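24-sterol C-methyltransferase (Haloferax volcanii, PDB 6F5Z) probably transfers methyl groups from S-adenosyl-L-methionine, and forms a complex with the Trm112 methyltransferase activator. Local coordinates at residues B[145-150]-B[209-214]; B[137-142]-B[216-221]; B[102-107]-B[128-133]. One frame throughout, in Å; residues are numbered along the deposited sequence. Where two conformers were deposited one is given.

Contact 1 (B[145-150]-B[209-214])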
ATOM      1  N   GLU B 145      -5.425  18.136   7.202  1.00 17.97           N
ATOM      2  CA  GLU B 145      -5.155  17.774   8.588  1.00 17.31           C
ATOM      3  C   GLU B 145      -3.845  18.392   9.108  1.00 21.51           C
ATOM      4  O   GLU B 145      -3.704  18.546  10.336  1.00 22.38           O
ATOM      5  CB  GLU B 145      -5.141  16.247   8.753  1.00 18.71           C
ATOM      6  CG  GLU B 145      -6.517  15.614   8.564  1.00 21.78           C
ATOM      7  CD  GLU B 145      -6.868  15.217   7.135  1.00 21.01           C
ATOM      8  OE1 GLU B 145      -6.297  15.788   6.182  1.00 19.83           O
ATOM      9  OE2 GLU B 145      -7.727  14.328   6.974  1.00 22.36           O
ATOM     10  N   ASN B 146      -2.893  18.721   8.206  1.00 17.71           N
ATOM     11  CA  ASN B 146      -1.614  19.308   8.658  1.00 17.53           C
ATOM     12  C   ASN B 146      -1.865  20.814   8.811  1.00 19.26           C
ATOM     13  O   ASN B 146      -1.628  21.602   7.905  1.00 18.61           O
ATOM     14  CB  ASN B 146      -0.479  18.983   7.692  1.00 16.31           C
ATOM     15  CG  ASN B 146       0.840  19.592   8.103  1.00 25.84           C
ATOM     16  OD1 ASN B 146       0.997  20.096   9.231  1.00 26.43           O
ATOM     17  ND2 ASN B 146       1.789  19.612   7.174  1.00 22.22           N
ATOM     18  N   VAL B 147      -2.397  21.194   9.986  1.00 20.57           N
ATOM     19  CA  VAL B 147      -2.857  22.563  10.211  1.00 21.55           C
ATOM     20  C   VAL B 147      -1.734  23.599   9.981  1.00 22.53           C
ATOM     21  O   VAL B 147      -2.002  24.678   9.443  1.00 21.85           O
ATOM     22  CB  VAL B 147      -3.582  22.712  11.576  1.00 27.81           C
ATOM     23  CG1 VAL B 147      -2.725  22.214  12.731  1.00 28.67           C
ATOM     24  CG2 VAL B 147      -4.074  24.143  11.820  1.00 28.49           C
ATOM     25  N   HIS B 148      -0.487  23.230  10.322  1.00 21.86           N
ATOM     26  CA  HIS B 148       0.703  24.061  10.165  0.50 23.16           C
ATOM     27  C   HIS B 148       1.009  24.397   8.698  1.00 25.80           C
ATOM     28  O   HIS B 148       1.747  25.345   8.410  1.00 27.91           O
ATOM     29  CB  HIS B 148       1.903  23.327  10.781  0.50 24.82           C
ATOM     30  CG  HIS B 148       1.555  22.487  11.968  0.50 28.57           C
ATOM     31  ND1 HIS B 148       1.090  21.194  11.819  0.50 30.31           N
ATOM     32  CD2 HIS B 148       1.577  22.796  13.287  0.50 30.81           C
ATOM     33  CE1 HIS B 148       0.883  20.750  13.050  0.50 30.17           C
ATOM     34  NE2 HIS B 148       1.180  21.666  13.966  0.50 30.25           N
ATOM     35  N   SER B 149       0.460  23.602   7.745  1.00 20.52           N
ATOM     36  CA  SER B 149       0.733  23.842   6.329  1.00 18.74           C
ATOM     37  C   SER B 149      -0.211  24.826   5.716  1.00 21.44           C
ATOM     38  O   SER B 149       0.034  25.265   4.599  1.00 22.04           O
ATOM     39  CB  SER B 149       0.671  22.538   5.528  1.00 18.96           C
ATOM     40  OG  SER B 149      -0.642  22.009   5.398  1.00 19.50           O
ATOM     41  N   HIS B 150      -1.331  25.117   6.389  1.00 20.66           N
ATOM     42  CA  HIS B 150      -2.357  25.973   5.778  1.00 21.09           C
ATOM     43  C   HIS B 150      -1.785  27.333   5.340  1.00 26.90           C
ATOM     44  O   HIS B 150      -2.033  27.787   4.212  1.00 26.58           O
ATOM     45  CB  HIS B 150      -3.526  26.179   6.739  1.00 21.64           C
ATOM     46  CG  HIS B 150      -4.287  24.938   7.078  1.00 23.64           C
ATOM     47  ND1 HIS B 150      -5.372  24.984   7.910  1.00 25.21           N
ATOM     48  CD2 HIS B 150      -4.088  23.654   6.690  1.00 24.43           C
ATOM     49  CE1 HIS B 150      -5.803  23.734   8.023  1.00 24.75           C
ATOM     50  NE2 HIS B 150      -5.065  22.906   7.293  1.00 23.90           N
ATOM     51  N   MET B 209       5.641  21.925  16.684  1.00 16.37           N
ATOM     52  CA  MET B 209       6.675  21.336  15.831  1.00 15.21           C
ATOM     53  C   MET B 209       6.605  19.810  15.923  1.00 17.57           C
ATOM     54  O   MET B 209       6.702  19.116  14.901  1.00 16.60           O
ATOM     55  CB  MET B 209       8.064  21.849  16.229  1.00 15.72           C
ATOM     56  CG  MET B 209       9.097  21.506  15.198  1.00 18.61           C
ATOM     57  SD  MET B 209      10.688  22.264  15.630  1.00 21.10           S
ATOM     58  CE  MET B 209      11.611  21.863  14.100  1.00 20.49           C
ATOM     59  N   VAL B 210       6.437  19.273  17.145  1.00 15.27           N
ATOM     60  CA  VAL B 210       6.362  17.817  17.321  1.00 15.19           C
ATOM     61  C   VAL B 210       5.140  17.316  16.551  1.00 17.32           C
ATOM     62  O   VAL B 210       5.250  16.319  15.843  1.00 16.97           O
ATOM     63  CB  VAL B 210       6.268  17.427  18.819  1.00 19.20           C
ATOM     64  CG1 VAL B 210       5.918  15.950  18.991  1.00 18.25           C
ATOM     65  CG2 VAL B 210       7.571  17.740  19.531  1.00 19.22           C
ATOM     66  N   GLU B 211       3.990  17.990  16.680  1.00 16.64           N
ATOM     67  CA  GLU B 211       2.765  17.573  15.994  1.00 16.33           C
ATOM     68  C   GLU B 211       2.987  17.573  14.475  1.00 17.08           C
ATOM     69  O   GLU B 211       2.663  16.589  13.805  1.00 17.23           O
ATOM     70  CB  GLU B 211       1.601  18.497  16.382  1.00 18.76           C
ATOM     71  CG  GLU B 211       0.278  18.020  15.840  1.00 22.35           C
ATOM     72  CD  GLU B 211      -0.847  18.965  16.214  1.00 31.61           C
ATOM     73  OE1 GLU B 211      -0.746  20.175  15.903  1.00 32.97           O
ATOM     74  OE2 GLU B 211      -1.803  18.495  16.867  1.00 32.98           O
ATOM     75  N   ARG B 212       3.614  18.621  13.942  1.00 15.48           N
ATOM     76  CA  ARG B 212       3.869  18.728  12.503  1.00 15.01           C
ATOM     77  C   ARG B 212       4.670  17.525  11.989  1.00 16.83           C
ATOM     78  O   ARG B 212       4.309  16.910  10.976  1.00 16.03           O
ATOM     79  CB  ARG B 212       4.630  20.033  12.147  1.00 16.92           C
ATOM     80  CG  ARG B 212       5.272  20.046  10.745  1.00 17.32           C
ATOM     81  CD  ARG B 212       4.229  19.984   9.627  1.00 18.79           C
ATOM     82  NE  ARG B 212       4.933  19.958   8.345  1.00 18.51           N
ATOM     83  CZ  ARG B 212       5.363  18.838   7.757  1.00 20.57           C
ATOM     84  NH1 ARG B 212       5.125  17.653   8.308  1.00 16.59           N
ATOM     85  NH2 ARG B 212       6.056  18.902   6.624  1.00 19.31           N
ATOM     86  N   TYR B 213       5.790  17.235  12.658  1.00 15.34           N
ATOM     87  CA  TYR B 213       6.723  16.254  12.117  1.00 14.90           C
ATOM     88  C   TYR B 213       6.566  14.846  12.635  1.00 16.91           C
ATOM     89  O   TYR B 213       6.736  13.913  11.844  1.00 17.14           O
ATOM     90  CB  TYR B 213       8.179  16.753  12.304  1.00 15.13           C
ATOM     91  CG  TYR B 213       8.456  18.013  11.495  1.00 15.90           C
ATOM     92  CD1 TYR B 213       8.500  17.978  10.104  1.00 17.30           C
ATOM     93  CD2 TYR B 213       8.688  19.238  12.121  1.00 17.24           C
ATOM     94  CE1 TYR B 213       8.698  19.136   9.355  1.00 16.97           C
ATOM     95  CE2 TYR B 213       8.903  20.400  11.373  1.00 18.29           C
ATOM     96  CZ  TYR B 213       8.920  20.338   9.992  1.00 21.96           C
ATOM     97  OH  TYR B 213       9.144  21.461   9.227  1.00 22.88           O
ATOM     98  N   ARG B 214       6.368  14.673  13.956  1.00 16.06           N
ATOM     99  CA  ARG B 214       6.310  13.321  14.522  1.00 16.78           C
ATOM    100  C   ARG B 214       4.911  12.751  14.427  1.00 19.16           C
ATOM    101  O   ARG B 214       4.798  11.522  14.347  1.00 19.18           O
ATOM    102  CB  ARG B 214       6.798  13.309  15.999  1.00 16.73           C
ATOM    103  CG  ARG B 214       8.190  13.929  16.232  1.00 19.94           C
ATOM    104  CD  ARG B 214       9.336  13.272  15.466  1.00 19.99           C
ATOM    105  NE  ARG B 214      10.614  13.611  16.079  1.00 17.64           N
ATOM    106  CZ  ARG B 214      11.539  14.424  15.560  1.00 19.63           C
ATOM    107  NH1 ARG B 214      11.369  14.959  14.347  1.00 14.55           N
ATOM    108  NH2 ARG B 214      12.635  14.719  16.256  1.00 20.68           N
TER
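H148 lays its imidazole against the root of the R212 side chain. In this conformer, one of two modelled, R212 CB sits over the ring 3.9 Å from its centroid and 15° off the normal, a CH-pi contact, while V147 CG1 packs on the opposite face. Among the polar contacts, H148 ND1 donates a nearly straight bond of 2.8 Å to N146 OD1. The acceptor lies in the ring plane, so this bond fixes the ring's rotation. At the other end of the ring H148 NE2 lies 3.1 Å from E211 OE1, close to the ring plane. Histidine suits this slot: an apolar face for R212 CB, and a rim nitrogen that donates to the N146 amide oxygen. N146 meets R212 by packing alone. Its ND2 hangs over one guanidinium face, 3.4 Å from R212 NE with both atoms donors, the planes 67° apart, and Y213 CE1 covers the opposite face. A bend in the R212 chain at chi2 (65°) brings CD and NE beside the amide. N146 ND2 bonds N141 O at the end of strand 134-140, holding the loop to its own strand, while the H148 ring, also met by W203 and F216, packs the loop on helix 206-216.

Contact 2 (B[137-142]-B[216-221])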
ATOM      1  N   TYR B 137       2.094   6.713  -6.401  1.00 13.84           N
ATOM      2  CA  TYR B 137       2.481   7.026  -5.026  1.00 12.74           C
ATOM      3  C   TYR B 137       2.477   8.559  -4.928  1.00 13.95           C
ATOM      4  O   TYR B 137       3.342   9.207  -5.538  1.00 13.44           O
ATOM      5  CB  TYR B 137       3.872   6.434  -4.717  1.00 13.11           C
ATOM      6  CG  TYR B 137       3.780   5.027  -4.175  1.00 13.38           C
ATOM      7  CD1 TYR B 137       3.323   3.979  -4.970  1.00 14.41           C
ATOM      8  CD2 TYR B 137       4.146   4.742  -2.865  1.00 13.93           C
ATOM      9  CE1 TYR B 137       3.147   2.696  -4.445  1.00 13.85           C
ATOM     10  CE2 TYR B 137       3.996   3.460  -2.332  1.00 14.76           C
ATOM     11  CZ  TYR B 137       3.479   2.444  -3.119  1.00 14.09           C
ATOM     12  OH  TYR B 137       3.304   1.199  -2.559  1.00 15.78           O
ATOM     13  N   CYS B 138       1.503   9.112  -4.187  1.00 13.22           N
ATOM     14  CA  CYS B 138       1.310  10.535  -4.075  1.00 12.82           C
ATOM     15  C   CYS B 138       1.636  10.960  -2.643  1.00 14.89           C
ATOM     16  O   CYS B 138       0.853  10.667  -1.727  1.00 13.84           O
ATOM     17  CB  CYS B 138      -0.153  10.836  -4.407  1.00 13.18           C
ATOM     18  SG  CYS B 138      -0.564  12.593  -4.349  1.00 16.96           S
ATOM     19  N   ALA B 139       2.788  11.661  -2.467  1.00 13.16           N
ATOM     20  CA  ALA B 139       3.206  12.039  -1.121  1.00 13.24           C
ATOM     21  C   ALA B 139       3.153  13.556  -1.031  1.00 14.43           C
ATOM     22  O   ALA B 139       3.690  14.247  -1.926  1.00 14.76           O
ATOM     23  CB  ALA B 139       4.614  11.547  -0.854  1.00 14.59           C
ATOM     24  N   VAL B 140       2.500  14.078   0.024  1.00 12.52           N
ATOM     25  CA  VAL B 140       2.311  15.510   0.135  1.00 13.03           C
ATOM     26  C   VAL B 140       2.446  15.952   1.576  1.00 13.84           C
ATOM     27  O   VAL B 140       1.977  15.251   2.483  1.00 13.98           O
ATOM     28  CB  VAL B 140       0.945  15.994  -0.425  1.00 15.12           C
ATOM     29  CG1 VAL B 140       0.817  15.735  -1.932  1.00 15.03           C
ATOM     30  CG2 VAL B 140      -0.228  15.366   0.324  1.00 14.95           C
ATOM     31  N   ASN B 141       2.977  17.183   1.772  1.00 14.37           N
ATOM     32  CA  ASN B 141       3.037  17.791   3.096  1.00 14.03           C
ATOM     33  C   ASN B 141       1.993  18.886   3.275  1.00 16.62           C
ATOM     34  O   ASN B 141       1.785  19.313   4.406  1.00 17.53           O
ATOM     35  CB  ASN B 141       4.451  18.344   3.407  1.00 15.09           C
ATOM     36  CG  ASN B 141       5.457  17.234   3.545  1.00 17.03           C
ATOM     37  OD1 ASN B 141       5.085  16.097   3.762  1.00 19.02           O
ATOM     38  ND2 ASN B 141       6.741  17.515   3.391  1.00 18.37           N
ATOM     39  N   TYR B 142       1.344  19.320   2.185  1.00 14.67           N
ATOM     40  CA  TYR B 142       0.315  20.353   2.223  1.00 13.49           C
ATOM     41  C   TYR B 142      -1.021  19.611   2.096  1.00 15.51           C
ATOM     42  O   TYR B 142      -1.329  19.091   1.016  1.00 15.26           O
ATOM     43  CB  TYR B 142       0.513  21.329   1.061  1.00 14.94           C
ATOM     44  CG  TYR B 142      -0.538  22.415   0.990  1.00 16.10           C
ATOM     45  CD1 TYR B 142      -0.538  23.475   1.900  1.00 16.91           C
ATOM     46  CD2 TYR B 142      -1.514  22.393   0.011  1.00 16.97           C
ATOM     47  CE1 TYR B 142      -1.480  24.505   1.814  1.00 17.16           C
ATOM     48  CE2 TYR B 142      -2.441  23.431  -0.110  1.00 17.35           C
ATOM     49  CZ  TYR B 142      -2.428  24.473   0.804  1.00 20.11           C
ATOM     50  OH  TYR B 142      -3.345  25.495   0.681  1.00 19.74           O
ATOM     51  N   PHE B 216       1.775  14.292  12.391  1.00 17.79           N
ATOM     52  CA  PHE B 216       1.145  14.407  11.061  1.00 16.99           C
ATOM     53  C   PHE B 216       2.087  13.889   9.970  1.00 20.44           C
ATOM     54  O   PHE B 216       1.729  13.022   9.177  1.00 19.61           O
ATOM     55  CB  PHE B 216       0.780  15.869  10.747  1.00 18.67           C
ATOM     56  CG  PHE B 216      -0.246  16.505  11.664  1.00 20.96           C
ATOM     57  CD1 PHE B 216      -1.187  15.729  12.320  1.00 24.71           C
ATOM     58  CD2 PHE B 216      -0.246  17.880  11.897  1.00 21.36           C
ATOM     59  CE1 PHE B 216      -2.169  16.309  13.137  1.00 25.31           C
ATOM     60  CE2 PHE B 216      -1.252  18.474  12.682  1.00 24.20           C
ATOM     61  CZ  PHE B 216      -2.206  17.680  13.301  1.00 23.16           C
ATOM     62  N   GLY B 217       3.288  14.436   9.915  1.00 15.30           N
ATOM     63  CA  GLY B 217       4.244  14.022   8.886  1.00 14.44           C
ATOM     64  C   GLY B 217       3.722  14.216   7.462  1.00 17.57           C
ATOM     65  O   GLY B 217       2.933  15.131   7.180  1.00 16.49           O
ATOM     66  N   THR B 218       4.192  13.357   6.560  1.00 14.15           N
ATOM     67  CA  THR B 218       3.843  13.387   5.144  1.00 13.27           C
ATOM     68  C   THR B 218       2.665  12.459   4.892  1.00 14.27           C
ATOM     69  O   THR B 218       2.678  11.310   5.330  1.00 15.91           O
ATOM     70  CB  THR B 218       5.054  12.885   4.324  1.00 15.03           C
ATOM     71  OG1 THR B 218       6.130  13.828   4.498  1.00 15.55           O
ATOM     72  CG2 THR B 218       4.782  12.790   2.834  1.00 15.82           C
ATOM     73  N   LEU B 219       1.663  12.953   4.147  1.00 12.77           N
ATOM     74  CA  LEU B 219       0.548  12.080   3.785  1.00 13.87           C
ATOM     75  C   LEU B 219       0.939  11.305   2.519  1.00 14.19           C
ATOM     76  O   LEU B 219       1.396  11.897   1.538  1.00 13.69           O
ATOM     77  CB  LEU B 219      -0.687  12.964   3.475  1.00 12.99           C
ATOM     78  CG  LEU B 219      -1.855  12.251   2.730  1.00 14.88           C
ATOM     79  CD1 LEU B 219      -2.471  11.178   3.595  1.00 16.17           C
ATOM     80  CD2 LEU B 219      -2.972  13.262   2.421  1.00 14.42           C
ATOM     81  N   LEU B 220       0.733   9.976   2.524  1.00 12.85           N
ATOM     82  CA  LEU B 220       0.961   9.178   1.343  1.00 14.74           C
ATOM     83  C   LEU B 220      -0.338   8.509   0.970  1.00 14.24           C
ATOM     84  O   LEU B 220      -0.939   7.848   1.824  1.00 14.24           O
ATOM     85  CB  LEU B 220       2.017   8.082   1.591  1.00 13.84           C
ATOM     86  CG  LEU B 220       2.163   7.022   0.474  1.00 15.63           C
ATOM     87  CD1 LEU B 220       2.759   7.663  -0.818  1.00 16.32           C
ATOM     88  CD2 LEU B 220       3.074   5.860   0.960  1.00 15.25           C
ATOM     89  N   THR B 221      -0.748   8.650  -0.329  1.00 12.55           N
ATOM     90  CA  THR B 221      -1.924   7.901  -0.804  1.00 12.78           C
ATOM     91  C   THR B 221      -1.445   7.098  -2.002  1.00 12.93           C
ATOM     92  O   THR B 221      -0.745   7.628  -2.862  1.00 13.56           O
ATOM     93  CB  THR B 221      -3.059   8.855  -1.229  1.00 14.26           C
ATOM     94  OG1 THR B 221      -3.285   9.833  -0.191  1.00 13.28           O
ATOM     95  CG2 THR B 221      -4.391   8.106  -1.499  1.00 16.27           C
TER
HETATM   96  O   HOH W   1      -1.567  11.898  -0.894  1.00 14.34           O
HETATM   97  O   HOH W   2       9.019  15.599   3.894  1.00 21.16           O
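C138 and V140 pair with T221 and L219 as antiparallel hydrogen-bonded pairs flanking the non-hydrogen-bonded pair A139-L220, the strand axes 4.7 Å apart and at 162°. The four N-H...O=C bonds are of even length, from C138 N to T221 O at 3.0 Å to L219 N to V140 O at 2.9 Å, and CA-H...O contacts from A139 to L219 O and from L220 to C138 O fill in between them. G217, whose positive phi of 58° suits a residue without a side chain, leads from helix 206-216 into the strand.

C138, V140, L219 and T221 share one face, where F172, Y168 and H165 of helix 165-174 lie over C138, V140 and L219. Here V140 and L219 run side by side, V140 CG2 touching L219 CB at 4.0 Å; apolar valine and leucine suit a layer covered by Y168 and H165. A water bridges C138 O and T221 OG1, which also bonds Q182. On the face of A139 and L220, the small alanine leaves room for T218 CG2, 3.9 Å from A139 CB, and L220 CD1 reaches obliquely to Y137 CD2 at 3.8 Å. The Y137 hydroxyl bonds A180 O of the second subunit.

Beyond the last bridge, V140-L219, T218 OG1 donates to N141 OD1 over 2.6 Å, in the carbonyl plane and on a lone pair. N141 CG stands anti to its carbonyl carbon (chi1 -67°), which turns OD1 to the T218 hydroxyl. T218 OG1 also bonds T26 OG1, and N141 ND2 donates to a water. This short bond between neutral groups thus belongs to a set that gives OD1, ND2 and OG1 each a partner, and it probably holds N141, whose side chain is about 8 Å from the bound S-adenosyl-L-homocysteine, in a fixed orientation.

Contact 3 (B[102-107]-B[128-133]). With GOL (glycerol), chain F.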
ATOM      1  N   ASP B 102      -1.138   3.689 -21.090  1.00 17.75           N
ATOM      2  CA  ASP B 102      -0.692   2.379 -20.612  1.00 17.37           C
ATOM      3  C   ASP B 102       0.765   2.092 -20.944  1.00 21.06           C
ATOM      4  O   ASP B 102       1.087   0.997 -21.428  1.00 22.65           O
ATOM      5  CB  ASP B 102      -1.590   1.261 -21.189  1.00 20.30           C
ATOM      6  CG  ASP B 102      -3.084   1.330 -20.928  1.00 28.76           C
ATOM      7  OD1 ASP B 102      -3.510   2.122 -20.063  1.00 25.41           O
ATOM      8  OD2 ASP B 102      -3.829   0.588 -21.583  1.00 34.58           O
ATOM      9  N   SER B 103       1.643   3.065 -20.702  1.00 17.31           N
ATOM     10  CA  SER B 103       3.030   2.895 -21.072  1.00 17.88           C
ATOM     11  C   SER B 103       3.974   2.932 -19.868  1.00 19.32           C
ATOM     12  O   SER B 103       5.168   2.718 -20.039  1.00 19.03           O
ATOM     13  CB  SER B 103       3.419   4.026 -22.027  1.00 19.36           C
ATOM     14  OG  SER B 103       3.351   5.308 -21.399  1.00 19.12           O
ATOM     15  N   VAL B 104       3.454   3.273 -18.671  1.00 15.33           N
ATOM     16  CA  VAL B 104       4.266   3.507 -17.452  1.00 15.81           C
ATOM     17  C   VAL B 104       3.938   2.493 -16.395  1.00 16.52           C
ATOM     18  O   VAL B 104       2.758   2.232 -16.135  1.00 16.58           O
ATOM     19  CB  VAL B 104       4.081   4.983 -16.980  1.00 19.57           C
ATOM     20  CG1 VAL B 104       4.783   5.248 -15.665  1.00 19.29           C
ATOM     21  CG2 VAL B 104       4.616   5.938 -18.063  1.00 18.49           C
ATOM     22  N   ASP B 105       4.978   1.933 -15.731  1.00 14.52           N
ATOM     23  CA  ASP B 105       4.673   0.956 -14.678  1.00 14.76           C
ATOM     24  C   ASP B 105       4.246   1.613 -13.373  1.00 15.48           C
ATOM     25  O   ASP B 105       3.359   1.085 -12.699  1.00 17.84           O
ATOM     26  CB  ASP B 105       5.876   0.038 -14.434  1.00 15.71           C
ATOM     27  CG  ASP B 105       6.222  -0.807 -15.660  1.00 18.31           C
ATOM     28  OD1 ASP B 105       5.382  -1.629 -16.066  1.00 21.08           O
ATOM     29  OD2 ASP B 105       7.256  -0.535 -16.297  1.00 19.53           O
ATOM     30  N   HIS B 106       4.919   2.730 -12.978  1.00 13.59           N
ATOM     31  CA  HIS B 106       4.541   3.416 -11.745  1.00 14.41           C
ATOM     32  C   HIS B 106       4.803   4.900 -11.879  1.00 14.90           C
ATOM     33  O   HIS B 106       5.683   5.318 -12.649  1.00 15.61           O
ATOM     34  CB  HIS B 106       5.337   2.915 -10.529  1.00 16.68           C
ATOM     35  CG  HIS B 106       5.256   1.447 -10.324  1.00 19.67           C
ATOM     36  ND1 HIS B 106       6.241   0.582 -10.819  1.00 23.32           N
ATOM     37  CD2 HIS B 106       4.272   0.729  -9.749  1.00 19.20           C
ATOM     38  CE1 HIS B 106       5.816  -0.633 -10.513  1.00 20.85           C
ATOM     39  NE2 HIS B 106       4.640  -0.615  -9.889  1.00 21.57           N
ATOM     40  N   VAL B 107       4.010   5.686 -11.141  1.00 13.48           N
ATOM     41  CA  VAL B 107       4.210   7.149 -11.101  1.00 13.46           C
ATOM     42  C   VAL B 107       4.435   7.497  -9.627  1.00 14.01           C
ATOM     43  O   VAL B 107       3.724   7.013  -8.734  1.00 14.08           O
ATOM     44  CB  VAL B 107       2.952   7.886 -11.637  1.00 14.73           C
ATOM     45  CG1 VAL B 107       3.075   9.406 -11.460  1.00 15.61           C
ATOM     46  CG2 VAL B 107       2.734   7.559 -13.113  1.00 14.60           C
ATOM     47  N   ARG B 128      -4.422   7.274 -16.998  1.00 14.70           N
ATOM     48  CA  ARG B 128      -4.268   7.015 -18.435  1.00 15.56           C
ATOM     49  C   ARG B 128      -2.888   6.444 -18.763  1.00 17.95           C
ATOM     50  O   ARG B 128      -2.802   5.404 -19.439  1.00 17.23           O
ATOM     51  CB  ARG B 128      -4.497   8.313 -19.229  1.00 15.91           C
ATOM     52  CG  ARG B 128      -4.332   8.101 -20.743  1.00 17.95           C
ATOM     53  CD  ARG B 128      -4.522   9.396 -21.523  1.00 20.52           C
ATOM     54  NE  ARG B 128      -3.469  10.380 -21.282  1.00 18.75           N
ATOM     55  CZ  ARG B 128      -2.234  10.296 -21.763  1.00 18.48           C
ATOM     56  NH1 ARG B 128      -1.885   9.282 -22.553  1.00 18.95           N
ATOM     57  NH2 ARG B 128      -1.338  11.228 -21.468  1.00 19.04           N
ATOM     58  N   ILE B 129      -1.799   7.118 -18.296  1.00 15.75           N
ATOM     59  CA  ILE B 129      -0.453   6.648 -18.660  1.00 14.61           C
ATOM     60  C   ILE B 129      -0.026   5.344 -17.954  1.00 16.22           C
ATOM     61  O   ILE B 129       0.818   4.614 -18.476  1.00 17.09           O
ATOM     62  CB  ILE B 129       0.612   7.729 -18.507  1.00 16.61           C
ATOM     63  CG1 ILE B 129       0.849   8.060 -16.992  1.00 17.22           C
ATOM     64  CG2 ILE B 129       0.212   8.999 -19.323  1.00 17.27           C
ATOM     65  CD1 ILE B 129       2.052   9.001 -16.809  1.00 19.08           C
ATOM     66  N   LEU B 130      -0.579   5.081 -16.777  1.00 14.41           N
ATOM     67  CA  LEU B 130      -0.237   3.863 -16.077  1.00 13.94           C
ATOM     68  C   LEU B 130      -0.759   2.645 -16.798  1.00 17.18           C
ATOM     69  O   LEU B 130      -1.922   2.605 -17.176  1.00 17.15           O
ATOM     70  CB  LEU B 130      -0.865   3.891 -14.672  1.00 14.30           C
ATOM     71  CG  LEU B 130      -0.085   4.668 -13.625  1.00 15.86           C
ATOM     72  CD1 LEU B 130      -0.914   4.788 -12.328  1.00 15.74           C
ATOM     73  CD2 LEU B 130       1.300   4.050 -13.387  1.00 15.03           C
ATOM     74  N   LYS B 131       0.039   1.598 -16.821  1.00 15.31           N
ATOM     75  CA  LYS B 131      -0.448   0.293 -17.251  1.00 15.15           C
ATOM     76  C   LYS B 131      -1.474  -0.205 -16.205  1.00 18.12           C
ATOM     77  O   LYS B 131      -1.295   0.062 -15.009  1.00 18.36           O
ATOM     78  CB  LYS B 131       0.724  -0.690 -17.282  1.00 16.70           C
ATOM     79  CG  LYS B 131       1.709  -0.390 -18.409  1.00 18.62           C
ATOM     80  CD  LYS B 131       2.950  -1.272 -18.302  1.00 24.64           C
ATOM     81  CE  LYS B 131       3.889  -1.035 -19.448  1.00 27.90           C
ATOM     82  NZ  LYS B 131       5.075  -1.930 -19.313  1.00 35.50           N
ATOM     83  N   PRO B 132      -2.496  -0.989 -16.590  1.00 17.68           N
ATOM     84  CA  PRO B 132      -3.377  -1.616 -15.574  1.00 18.22           C
ATOM     85  C   PRO B 132      -2.526  -2.376 -14.538  1.00 19.87           C
ATOM     86  O   PRO B 132      -1.605  -3.121 -14.873  1.00 19.50           O
ATOM     87  CB  PRO B 132      -4.213  -2.612 -16.406  1.00 21.44           C
ATOM     88  CG  PRO B 132      -4.262  -1.977 -17.756  1.00 26.31           C
ATOM     89  CD  PRO B 132      -2.890  -1.379 -17.960  1.00 21.34           C
ATOM     90  N   GLY B 133      -2.826  -2.151 -13.263  1.00 18.11           N
ATOM     91  CA  GLY B 133      -2.089  -2.744 -12.160  1.00 18.75           C
ATOM     92  C   GLY B 133      -0.917  -1.892 -11.692  1.00 21.08           C
ATOM     93  O   GLY B 133      -0.296  -2.213 -10.678  1.00 21.70           O
TER
HETATM   94  C1  GOL F 301       2.602  -1.875 -13.950  1.00 44.67           C
HETATM   95  O1  GOL F 301       3.096  -2.224 -12.665  1.00 47.19           O
HETATM   96  C2  GOL F 301       2.766  -3.011 -14.931  1.00 46.38           C
HETATM   97  O2  GOL F 301       4.054  -3.612 -14.762  1.00 45.85           O
HETATM   98  C3  GOL F 301       1.674  -4.056 -14.872  1.00 48.12           C
HETATM   99  O3  GOL F 301       1.099  -4.152 -13.576  1.00 49.17           O
HETATM  100  O   HOH W   3       7.583  -0.667 -19.267  1.00 41.80           O
HETATM  101  O   HOH W   4       2.054  -2.927  -9.459  1.00 26.14           O
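Within the beta-alpha-beta crossover that runs from strand 104-110 through helix 119-129 to strand 134-140, S103 and V104 grip the end of the helix at I129. I129 O accepts two backbone bonds, from S103 N at 2.8 Å and V104 N at 3.0 Å, which arrive from opposite faces of its carbonyl plane, while D102 N donates to R128 O at 2.9 Å. K131 N donates to V104 O, and with V104 N to I129 O this makes V104 and L130 a parallel bridge. Valine, isoleucine and leucine suit the apolar layer between the strand and the end of the helix: V107 CG2 packs on L130 CD2 at 3.8 Å and on I129 CD1, and V104 CG2 lies beside I129 CD1.

K131 stretches out fully beyond CG alongside D105, and this length carries NZ 3.3 Å from D105 OD1, a salt bridge with a weak hydrogen bond. A water bridges K131 NZ and D105 OD2. D105 OD2 is also held by T41 N, and OD1 takes O2 of a glycerol, probably from the crystallisation liquor, at 2.7 Å. I8 of the UPF0434 family protein chain, the Trm112 activator, packs on S103 and V104. Such a return of the helix end to the start of the preceding strand fits a beta-alpha-beta unit of the Rossmann-like fold of class I methyltransferases.

How the contacts relate
Contacts 1 and 2 form one continuous block, their centres 12 Å apart: contact 1 is nested in the chain loop that contact 2 closes, and helix 206-216 leads through G217 into strand 218-224, with E211 O 2.8 Å from F216 N. Contact 3 closes earlier in the chain and meets contact 2 through the shared sheet, where Y137 N lies 2.9 Å from V107 O in the neighbouring strand; their centres are 21 Å apart. Contacts 1 and 3 do not touch and lie on opposite sides of the chain centre, 33 Å apart between centres. The bound S-adenosyl-L-homocysteine is about 11 Å from the side chains of both R212 in contact 1 and V107 in contact 3.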